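Local coordinates for ancillary protein 1 (Streptococcus pyogenes, PDB 2XI9) that serves as a pilus-presented adhesin of a Gram-positive pathogen, carrying an internal thioester bond required for efficient interaction with host cells, at residues 201-206 with 251-257; 215-221 with 286-292; 243-247 with 266-272. One frame throughout, in Å; residues are numbered along the deposited sequence.

Contact 1 of 3, residues 201-206 with 251-257; sequences TVKPRD and YFTDSAE
Lys203 N bonds to Thr253 O at 3.1 Å and Arg205 N to Phe252 O, so the loop 201-206 runs along the last turn of helix 238-253 and takes up two of its terminal carbonyls. Arg205 completes the series with its side chain, NE reaching Tyr251 O at 2.9 Å. Three consecutive carbonyls at the helix C-terminus are thus satisfied by one neighbouring loop, within the thioester domain of the adhesin; the negative end of the helix dipole probably favours the positive charge held there. A bend at chi3 (-80°) lays the guanidinium flat over the Tyr251 ring, centres 3.8 Å apart and planes 19° apart, a stack that is also a cation-pi contact. Ser255 CB lies over the opposite face. In the guanidinium plane, Arg205 NH2 donates to Ala256 O at 2.8 Å and forms a salt bridge with Glu257 OE2 at 3.0 Å, meeting that carboxylate from above its plane. Beyond the helix end, Ser255, with left-handed backbone angles, turns OG onto Lys203 O at 2.7 Å. One water accepts from Val202 N and lies within hydrogen-bonding distance of Asp254 OD1. Asp206, whose OD2 touches Phe252 CD1, is hydrogen-bonded to His215 of helix 209-222.

Contact 2 of 3, residues 215-221 with 286-292; sequences HIKKVIE and YAQDSNP
Lys218 NZ, from helix 209-222, meets Asp289 and the backbone carbonyls of Tyr286, Ala287 and Asn291 at the end of helix 274-288 and the loop beyond. Lys218 NZ makes a salt bridge to Asp289 OD1 at 2.6 Å. The same Lys218 NZ donates to Asn291 O at 2.7 Å, and also to Tyr286 O and Ala287 O. Four acceptors for three protons, in a buried setting, would be expected to stabilise the charged form. Asp289 is itself fixed by an Asx turn: Asn291 N donates to the same OD1 from the opposite face of the carboxylate plane. In the thioester domain, this pairing joins two helices where one of them ends. Aromatic contacts come next. Lys218 is bent at chi3 (80°), which carries CE over the face of Tyr286, 4.0 Å from the ring centroid, with NZ in cation-pi position above it. Tyr286 OH lies 2.6 Å from Glu221 OE2, a weak bond at best, since its one proton has another acceptor in reach; Gln294 N holds the glutamate's other oxygen. His215 sets the CD2 edge of its ring against Ala287 O, 3.2 Å away. In apolar packing, Val219 CG2 sits 3.8 Å from Ala287 CB.

Contact 3 of 3, residues 243-247 with 266-272; sequences AATQL and YHGFGDM
Phe269 and Met272, the latter present as selenomethionine, project from the loop 266-272 onto one side of helix 238-253 in the thioester domain. The loop is shaped for this by a type I' turn from Tyr266 to Phe269, followed by a short 3-10 segment; Gly268 takes backbone angles that call for glycine. The Phe269 ring lies in the hollow bordered by Ala243, Gln246 and Leu247. Leu247 CB lies over its face, 4.3 Å from the ring centroid in a CH-pi contact, while Gln246 CG meets the ring edge at CZ, 3.9 Å away. Gln246 then bends away at chi2 (62°), and its amide NE2 donates to the backbone O of Cys160, the chain's sole cysteine and so probably the thioester residue. Leu247 is the bump that fits between three loop side chains: CB faces Phe269, CD1 approaches Tyr266 CE2 at 4.2 Å, and CD2 rests on the selenium of Met272 at 3.7 Å. The small Ala243 and Ala244 leave a shallow hollow on the helix surface for the methyl of Met272. Extended through chi1 and chi2, that side chain turns at chi3 (-85°), which brings Met272 CE 3.6 Å from Ala243 CB and 3.5 Å from Ala244 N.

All three contacts belong to the thioester domain and tie together its helices 209-222, 238-253 and 274-288, with centres about 14 to 19 Å apart. Helix 238-253 serves contact 1 at its C-terminal end and contact 3 one to two turns earlier; helices 209-222 and 274-288 meet in contact 2. Along the chain, the segments of contact 1 alternate with those of each of the others, while contact 3 falls wholly between the two segments of contact 2. Phe252 joins contacts 1 and 2 by stacking on His215, and Ala256 joins contacts 1 and 3 by touching Tyr266 and Leu247. The helical part of the domain thus coheres through pieces distant in sequence, beside the strand ending in Cys160.

Contact 1 of 3, residues 201-206 with 251-257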
loop_
_atom_site.group_PDB
_atom_site.type_symbol
_atom_site.label_atom_id
_atom_site.label_comp_id
_atom_site.label_asym_id
_atom_site.label_seq_id
_atom_site.Cartn_x
_atom_site.Cartn_y
_atom_site.Cartn_z
ATOM N N THR A 201 1.265 -8.219 -0.574
ATOM C CA THR A 201 1.436 -8.906 -1.856
ATOM C C THR A 201 0.800 -10.269 -1.850
ATOM O O THR A 201 0.712 -10.921 -0.817
ATOM C CB THR A 201 2.906 -9.100 -2.237
ATOM O OG1 THR A 201 3.564 -9.907 -1.246
ATOM C CG2 THR A 201 3.578 -7.737 -2.383
ATOM N N VAL A 202 0.406 -10.721 -3.034
ATOM C CA VAL A 202 -0.219 -12.043 -3.202
ATOM C C VAL A 202 0.742 -13.079 -3.785
ATOM O O VAL A 202 0.725 -14.218 -3.349
ATOM C CB VAL A 202 -1.456 -11.892 -4.114
ATOM C CG1 VAL A 202 -1.992 -13.209 -4.533
ATOM C CG2 VAL A 202 -2.543 -11.084 -3.383
ATOM N N LYS A 203 1.544 -12.702 -4.790
ATOM C CA LYS A 203 2.573 -13.622 -5.325
ATOM C C LYS A 203 3.867 -12.844 -5.549
ATOM O O LYS A 203 4.240 -12.595 -6.683
ATOM C CB LYS A 203 2.086 -14.281 -6.621
ATOM C CG LYS A 203 2.888 -15.511 -7.072
ATOM C CD LYS A 203 2.459 -15.936 -8.493
ATOM C CE LYS A 203 3.251 -17.177 -8.995
ATOM N NZ LYS A 203 2.936 -18.362 -8.160
ATOM N N PRO A 204 4.546 -12.466 -4.453
ATOM C CA PRO A 204 5.765 -11.674 -4.560
ATOM C C PRO A 204 6.878 -12.443 -5.213
ATOM O O PRO A 204 7.052 -13.647 -5.001
ATOM C CB PRO A 204 6.107 -11.336 -3.097
ATOM C CG PRO A 204 5.491 -12.385 -2.321
ATOM C CD PRO A 204 4.266 -12.832 -3.052
ATOM N N ARG A 205 7.629 -11.744 -6.037
ATOM C CA ARG A 205 8.769 -12.345 -6.673
ATOM C C ARG A 205 9.925 -12.450 -5.668
ATOM O O ARG A 205 10.706 -13.422 -5.664
ATOM C CB ARG A 205 9.114 -11.488 -7.882
ATOM C CG ARG A 205 10.080 -12.045 -8.805
ATOM C CD ARG A 205 10.214 -11.208 -10.061
ATOM N NE ARG A 205 9.187 -11.390 -11.104
ATOM C CZ ARG A 205 9.086 -12.427 -11.939
ATOM N NH1 ARG A 205 9.910 -13.475 -11.894
ATOM N NH2 ARG A 205 8.113 -12.439 -12.822
ATOM N N ASP A 206 9.997 -11.458 -4.805
ATOM C CA ASP A 206 11.043 -11.282 -3.812
ATOM C C ASP A 206 10.777 -12.161 -2.601
ATOM O O ASP A 206 9.647 -12.510 -2.334
ATOM C CB ASP A 206 11.098 -9.821 -3.368
ATOM C CG ASP A 206 11.746 -8.921 -4.399
ATOM O OD1 ASP A 206 12.885 -9.233 -4.786
ATOM O OD2 ASP A 206 11.155 -7.894 -4.789
ATOM N N TYR A 251 5.157 -7.130 -11.838
ATOM C CA TYR A 251 6.336 -7.956 -11.901
ATOM C C TYR A 251 6.832 -8.346 -10.502
ATOM O O TYR A 251 7.186 -9.498 -10.288
ATOM C CB TYR A 251 7.440 -7.269 -12.733
ATOM C CG TYR A 251 8.739 -8.066 -12.817
ATOM C CD1 TYR A 251 9.744 -7.912 -11.865
ATOM C CD2 TYR A 251 8.932 -9.001 -13.813
ATOM C CE1 TYR A 251 10.918 -8.661 -11.930
ATOM C CE2 TYR A 251 10.116 -9.744 -13.884
ATOM C CZ TYR A 251 11.092 -9.567 -12.940
ATOM O OH TYR A 251 12.250 -10.312 -13.002
ATOM N N PHE A 252 6.806 -7.407 -9.552
ATOM C CA PHE A 252 7.275 -7.629 -8.189
ATOM C C PHE A 252 6.161 -8.080 -7.269
ATOM O O PHE A 252 6.398 -8.900 -6.427
ATOM C CB PHE A 252 7.962 -6.368 -7.599
ATOM C CG PHE A 252 9.246 -6.010 -8.314
ATOM C CD1 PHE A 252 10.333 -6.832 -8.230
ATOM C CD2 PHE A 252 9.311 -4.872 -9.124
ATOM C CE1 PHE A 252 11.528 -6.521 -8.962
ATOM C CE2 PHE A 252 10.460 -4.573 -9.877
ATOM C CZ PHE A 252 11.561 -5.378 -9.770
ATOM N N THR A 253 4.955 -7.538 -7.405
ATOM C CA THR A 253 3.872 -7.915 -6.452
ATOM C C THR A 253 3.190 -9.280 -6.720
ATOM O O THR A 253 2.697 -9.950 -5.793
ATOM C CB THR A 253 2.769 -6.840 -6.390
ATOM O OG1 THR A 253 2.147 -6.696 -7.675
ATOM C CG2 THR A 253 3.326 -5.501 -5.962
ATOM N N ASP A 254 3.099 -9.619 -7.996
ATOM C CA ASP A 254 2.311 -10.728 -8.484
ATOM C C ASP A 254 3.094 -11.655 -9.421
ATOM O O ASP A 254 2.538 -12.565 -10.006
ATOM C CB ASP A 254 1.085 -10.171 -9.179
ATOM C CG ASP A 254 0.083 -9.535 -8.189
ATOM O OD1 ASP A 254 -0.616 -10.265 -7.438
ATOM O OD2 ASP A 254 -0.022 -8.309 -8.193
ATOM N N SER A 255 4.398 -11.430 -9.541
ATOM C CA SER A 255 5.247 -12.245 -10.392
ATOM C C SER A 255 4.725 -12.324 -11.844
ATOM O O SER A 255 4.742 -13.373 -12.438
ATOM C CB SER A 255 5.417 -13.630 -9.787
ATOM O OG SER A 255 6.056 -13.542 -8.513
ATOM N N ALA A 256 4.269 -11.199 -12.392
ATOM C CA ALA A 256 3.932 -11.095 -13.811
ATOM C C ALA A 256 5.198 -11.265 -14.630
ATOM O O ALA A 256 6.308 -10.812 -14.220
ATOM C CB ALA A 256 3.309 -9.698 -14.158
ATOM N N GLU A 257 5.029 -11.874 -15.798
ATOM C CA GLU A 257 6.146 -12.095 -16.700
ATOM C C GLU A 257 6.096 -11.083 -17.821
ATOM O O GLU A 257 5.047 -10.838 -18.386
ATOM C CB GLU A 257 6.132 -13.519 -17.233
ATOM C CG GLU A 257 6.297 -14.576 -16.142
ATOM C CD GLU A 257 7.685 -14.583 -15.474
ATOM O OE1 GLU A 257 8.693 -14.157 -16.093
ATOM O OE2 GLU A 257 7.782 -15.033 -14.302
HETATM O O HOH W 1 -0.307 -8.695 -5.002
#

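Contact 2 of 3, residues 215-221 with 286-292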
loop_
_atom_site.group_PDB
_atom_site.type_symbol
_atom_site.label_atom_id
_atom_site.label_comp_id
_atom_site.label_asym_id
_atom_site.label_seq_id
_atom_site.Cartn_x
_atom_site.Cartn_y
_atom_site.Cartn_z
ATOM N N HIS A 215 12.641 -2.341 -4.515
ATOM C CA HIS A 215 12.174 -2.562 -5.898
ATOM C C HIS A 215 10.970 -1.681 -6.270
ATOM O O HIS A 215 10.934 -1.032 -7.359
ATOM C CB HIS A 215 11.848 -4.058 -6.133
ATOM C CG HIS A 215 13.061 -4.940 -6.123
ATOM N ND1 HIS A 215 13.022 -6.308 -5.905
ATOM C CD2 HIS A 215 14.362 -4.629 -6.309
ATOM C CE1 HIS A 215 14.247 -6.794 -5.964
ATOM N NE2 HIS A 215 15.084 -5.800 -6.218
ATOM N N ILE A 216 9.998 -1.641 -5.370
ATOM C CA ILE A 216 8.819 -0.864 -5.570
ATOM C C ILE A 216 9.110 0.641 -5.678
ATOM O O ILE A 216 8.608 1.306 -6.616
ATOM C CB ILE A 216 7.732 -1.182 -4.460
ATOM C CG1 ILE A 216 7.246 -2.633 -4.543
ATOM C CG2 ILE A 216 6.657 -0.134 -4.447
ATOM C CD1 ILE A 216 6.611 -3.053 -5.790
ATOM N N LYS A 217 9.945 1.167 -4.781
ATOM C CA LYS A 217 10.272 2.575 -4.787
ATOM C C LYS A 217 11.001 2.918 -6.071
ATOM O O LYS A 217 10.818 4.003 -6.568
ATOM C CB LYS A 217 11.173 2.948 -3.626
ATOM C CG LYS A 217 10.506 2.979 -2.305
ATOM C CD LYS A 217 11.552 3.317 -1.266
ATOM C CE LYS A 217 10.954 3.470 0.108
ATOM N NZ LYS A 217 12.011 3.659 1.184
ATOM N N LYS A 218 11.802 1.976 -6.621
ATOM C CA LYS A 218 12.578 2.288 -7.828
ATOM C C LYS A 218 11.762 2.275 -9.127
ATOM O O LYS A 218 12.045 3.057 -10.040
ATOM C CB LYS A 218 13.818 1.398 -7.936
ATOM C CG LYS A 218 14.903 1.799 -6.870
ATOM C CD LYS A 218 15.977 0.771 -6.672
ATOM C CE LYS A 218 17.012 0.854 -7.764
ATOM N NZ LYS A 218 18.028 -0.287 -7.761
ATOM N N VAL A 219 10.783 1.387 -9.216
ATOM C CA VAL A 219 9.816 1.396 -10.298
ATOM C C VAL A 219 9.072 2.741 -10.310
ATOM O O VAL A 219 9.007 3.407 -11.352
ATOM C CB VAL A 219 8.808 0.212 -10.192
ATOM C CG1 VAL A 219 7.642 0.338 -11.194
ATOM C CG2 VAL A 219 9.512 -1.160 -10.424
ATOM N N ILE A 220 8.541 3.132 -9.157
ATOM C CA ILE A 220 7.820 4.413 -9.061
ATOM C C ILE A 220 8.704 5.609 -9.486
ATOM O O ILE A 220 8.275 6.444 -10.260
ATOM C CB ILE A 220 7.252 4.655 -7.686
ATOM C CG1 ILE A 220 6.223 3.602 -7.311
ATOM C CG2 ILE A 220 6.627 6.097 -7.618
ATOM C CD1 ILE A 220 5.000 3.535 -8.199
ATOM N N GLU A 221 9.947 5.632 -9.008
ATOM C CA GLU A 221 10.916 6.673 -9.267
ATOM C C GLU A 221 11.172 6.899 -10.741
ATOM O O GLU A 221 11.336 8.051 -11.181
ATOM C CB GLU A 221 12.267 6.295 -8.567
ATOM C CG GLU A 221 13.417 7.107 -8.934
ATOM C CD GLU A 221 14.775 6.473 -8.651
ATOM O OE1 GLU A 221 14.926 5.723 -7.651
ATOM O OE2 GLU A 221 15.703 6.806 -9.448
ATOM N N TYR A 286 16.226 -1.624 -13.765
ATOM C CA TYR A 286 16.707 -0.571 -12.909
ATOM C C TYR A 286 16.394 -0.928 -11.462
ATOM O O TYR A 286 17.275 -0.961 -10.603
ATOM C CB TYR A 286 16.080 0.802 -13.289
ATOM C CG TYR A 286 16.354 1.839 -12.231
ATOM C CD1 TYR A 286 17.638 2.274 -11.972
ATOM C CD2 TYR A 286 15.339 2.335 -11.452
ATOM C CE1 TYR A 286 17.896 3.220 -10.956
ATOM C CE2 TYR A 286 15.587 3.274 -10.429
ATOM C CZ TYR A 286 16.851 3.716 -10.204
ATOM O OH TYR A 286 17.077 4.637 -9.188
ATOM N N ALA A 287 15.137 -1.218 -11.189
ATOM C CA ALA A 287 14.723 -1.561 -9.837
ATOM C C ALA A 287 15.556 -2.679 -9.228
ATOM O O ALA A 287 16.043 -2.587 -8.072
ATOM C CB ALA A 287 13.196 -1.905 -9.840
ATOM N N GLN A 288 15.773 -3.722 -10.020
ATOM C CA GLN A 288 16.613 -4.834 -9.577
ATOM C C GLN A 288 18.097 -4.539 -9.392
ATOM O O GLN A 288 18.820 -5.343 -8.766
ATOM C CB GLN A 288 16.460 -6.001 -10.569
ATOM C CG GLN A 288 15.113 -6.628 -10.506
ATOM C CD GLN A 288 14.913 -7.722 -11.573
ATOM O OE1 GLN A 288 15.461 -7.664 -12.690
ATOM N NE2 GLN A 288 14.174 -8.745 -11.197
ATOM N N ASP A 289 18.597 -3.429 -9.937
ATOM C CA ASP A 289 20.033 -3.175 -9.821
ATOM C C ASP A 289 20.389 -2.775 -8.375
ATOM O O ASP A 289 19.499 -2.517 -7.581
ATOM C CB ASP A 289 20.512 -2.201 -10.893
ATOM C CG ASP A 289 20.430 -0.731 -10.500
ATOM O OD1 ASP A 289 20.144 -0.360 -9.321
ATOM O OD2 ASP A 289 20.785 0.062 -11.414
ATOM N N SER A 290 21.665 -2.757 -8.054
ATOM C CA SER A 290 22.112 -2.640 -6.641
ATOM C C SER A 290 21.950 -1.241 -5.997
ATOM O O SER A 290 22.052 -1.104 -4.772
ATOM C CB SER A 290 23.536 -3.053 -6.524
ATOM O OG SER A 290 23.692 -4.373 -6.982
ATOM N N ASN A 291 21.664 -0.235 -6.819
ATOM C CA ASN A 291 21.635 1.133 -6.329
ATOM C C ASN A 291 20.405 1.378 -5.457
ATOM O O ASN A 291 19.350 0.787 -5.681
ATOM C CB ASN A 291 21.751 2.130 -7.488
ATOM C CG ASN A 291 23.061 1.994 -8.193
ATOM O OD1 ASN A 291 24.114 1.981 -7.549
ATOM N ND2 ASN A 291 23.020 1.821 -9.523
ATOM N N PRO A 292 20.564 2.246 -4.439
ATOM C CA PRO A 292 19.488 2.548 -3.554
ATOM C C PRO A 292 18.436 3.393 -4.242
ATOM O O PRO A 292 18.768 4.119 -5.171
ATOM C CB PRO A 292 20.175 3.321 -2.397
ATOM C CG PRO A 292 21.394 3.873 -2.931
ATOM C CD PRO A 292 21.828 2.849 -4.000
#

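Contact 3 of 3, residues 243-247 with 266-272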
loop_
_atom_site.group_PDB
_atom_site.type_symbol
_atom_site.label_atom_id
_atom_site.label_comp_id
_atom_site.label_asym_id
_atom_site.label_seq_id
_atom_site.Cartn_x
_atom_site.Cartn_y
_atom_site.Cartn_z
ATOM N N ALA A 243 1.218 2.505 -18.117
ATOM C CA ALA A 243 1.015 1.081 -18.228
ATOM C C ALA A 243 2.283 0.283 -17.917
ATOM O O ALA A 243 2.216 -0.704 -17.200
ATOM C CB ALA A 243 0.505 0.716 -19.578
ATOM N N ALA A 244 3.417 0.715 -18.460
ATOM C CA ALA A 244 4.681 0.036 -18.238
ATOM C C ALA A 244 4.973 0.030 -16.749
ATOM O O ALA A 244 5.455 -0.966 -16.237
ATOM C CB ALA A 244 5.808 0.724 -19.042
ATOM N N THR A 245 4.693 1.164 -16.062
ATOM C CA THR A 245 4.879 1.309 -14.612
ATOM C C THR A 245 3.974 0.315 -13.881
ATOM O O THR A 245 4.416 -0.358 -12.939
ATOM C CB THR A 245 4.654 2.824 -14.105
ATOM O OG1 THR A 245 5.398 3.750 -14.950
ATOM C CG2 THR A 245 5.091 3.013 -12.672
ATOM N N GLN A 246 2.718 0.213 -14.305
ATOM C CA GLN A 246 1.784 -0.691 -13.653
ATOM C C GLN A 246 2.266 -2.143 -13.779
ATOM O O GLN A 246 2.193 -2.921 -12.829
ATOM C CB GLN A 246 0.385 -0.548 -14.271
ATOM C CG GLN A 246 -0.700 -1.472 -13.649
ATOM C CD GLN A 246 -0.954 -1.212 -12.183
ATOM O OE1 GLN A 246 -1.757 -0.355 -11.840
ATOM N NE2 GLN A 246 -0.323 -1.997 -11.311
ATOM N N LEU A 247 2.707 -2.506 -14.969
ATOM C CA LEU A 247 3.165 -3.891 -15.213
ATOM C C LEU A 247 4.459 -4.178 -14.426
ATOM O O LEU A 247 4.640 -5.255 -13.944
ATOM C CB LEU A 247 3.343 -4.135 -16.715
ATOM C CG LEU A 247 3.840 -5.528 -17.125
ATOM C CD1 LEU A 247 2.830 -6.562 -16.646
ATOM C CD2 LEU A 247 4.114 -5.612 -18.668
ATOM N N TYR A 266 -3.388 -11.231 -20.088
ATOM C CA TYR A 266 -3.056 -10.779 -18.725
ATOM C C TYR A 266 -3.535 -9.372 -18.480
ATOM O O TYR A 266 -2.832 -8.413 -18.774
ATOM C CB TYR A 266 -1.536 -10.852 -18.496
ATOM C CG TYR A 266 -1.132 -10.654 -17.062
ATOM C CD1 TYR A 266 -1.320 -11.663 -16.131
ATOM C CD2 TYR A 266 -0.516 -9.460 -16.633
ATOM C CE1 TYR A 266 -0.946 -11.491 -14.803
ATOM C CE2 TYR A 266 -0.108 -9.298 -15.332
ATOM C CZ TYR A 266 -0.334 -10.301 -14.408
ATOM O OH TYR A 266 0.019 -10.139 -13.087
ATOM N N HIS A 267 -4.720 -9.252 -17.887
ATOM C CA HIS A 267 -5.279 -7.934 -17.475
ATOM C C HIS A 267 -5.152 -6.800 -18.494
ATOM O O HIS A 267 -4.842 -5.663 -18.148
ATOM C CB HIS A 267 -4.686 -7.486 -16.144
ATOM C CG HIS A 267 -4.753 -8.541 -15.093
ATOM N ND1 HIS A 267 -5.918 -8.849 -14.431
ATOM C CD2 HIS A 267 -3.816 -9.405 -14.634
ATOM C CE1 HIS A 267 -5.689 -9.837 -13.582
ATOM N NE2 HIS A 267 -4.420 -10.183 -13.676
ATOM N N GLY A 268 -5.435 -7.095 -19.745
ATOM C CA GLY A 268 -5.415 -6.054 -20.772
ATOM C C GLY A 268 -4.050 -5.765 -21.371
ATOM O O GLY A 268 -3.978 -5.075 -22.383
ATOM N N PHE A 269 -2.981 -6.342 -20.811
ATOM C CA PHE A 269 -1.631 -6.057 -21.269
ATOM C C PHE A 269 -1.300 -6.661 -22.617
ATOM O O PHE A 269 -0.267 -6.355 -23.229
ATOM C CB PHE A 269 -0.608 -6.406 -20.164
ATOM C CG PHE A 269 -0.642 -5.426 -19.034
ATOM C CD1 PHE A 269 -0.070 -4.179 -19.206
ATOM C CD2 PHE A 269 -1.312 -5.702 -17.829
ATOM C CE1 PHE A 269 -0.136 -3.195 -18.226
ATOM C CE2 PHE A 269 -1.370 -4.725 -16.826
ATOM C CZ PHE A 269 -0.786 -3.466 -17.032
ATOM N N GLY A 270 -2.175 -7.521 -23.107
ATOM C CA GLY A 270 -2.148 -7.913 -24.496
ATOM C C GLY A 270 -2.073 -6.752 -25.483
ATOM O O GLY A 270 -1.506 -6.903 -26.554
ATOM N N ASP A 271 -2.639 -5.593 -25.127
ATOM C CA ASP A 271 -2.595 -4.401 -26.004
ATOM C C ASP A 271 -1.280 -3.594 -25.876
ATOM O O ASP A 271 -1.129 -2.554 -26.519
ATOM C CB ASP A 271 -3.751 -3.458 -25.646
ATOM C CG ASP A 271 -3.970 -2.364 -26.686
ATOM O OD1 ASP A 271 -3.888 -2.633 -27.882
ATOM O OD2 ASP A 271 -4.248 -1.206 -26.311
HETATM N N MSE A 272 -0.343 -4.036 -25.043
HETATM C CA MSE A 272 0.951 -3.349 -24.913
HETATM C C MSE A 272 1.854 -3.681 -26.100
HETATM O O MSE A 272 2.103 -4.858 -26.396
HETATM C CB MSE A 272 1.624 -3.751 -23.579
HETATM C CG MSE A 272 2.907 -3.059 -23.283
HETATM SE SE MSE A 272 3.614 -3.384 -21.538
HETATM C CE MSE A 272 2.653 -2.041 -20.505
#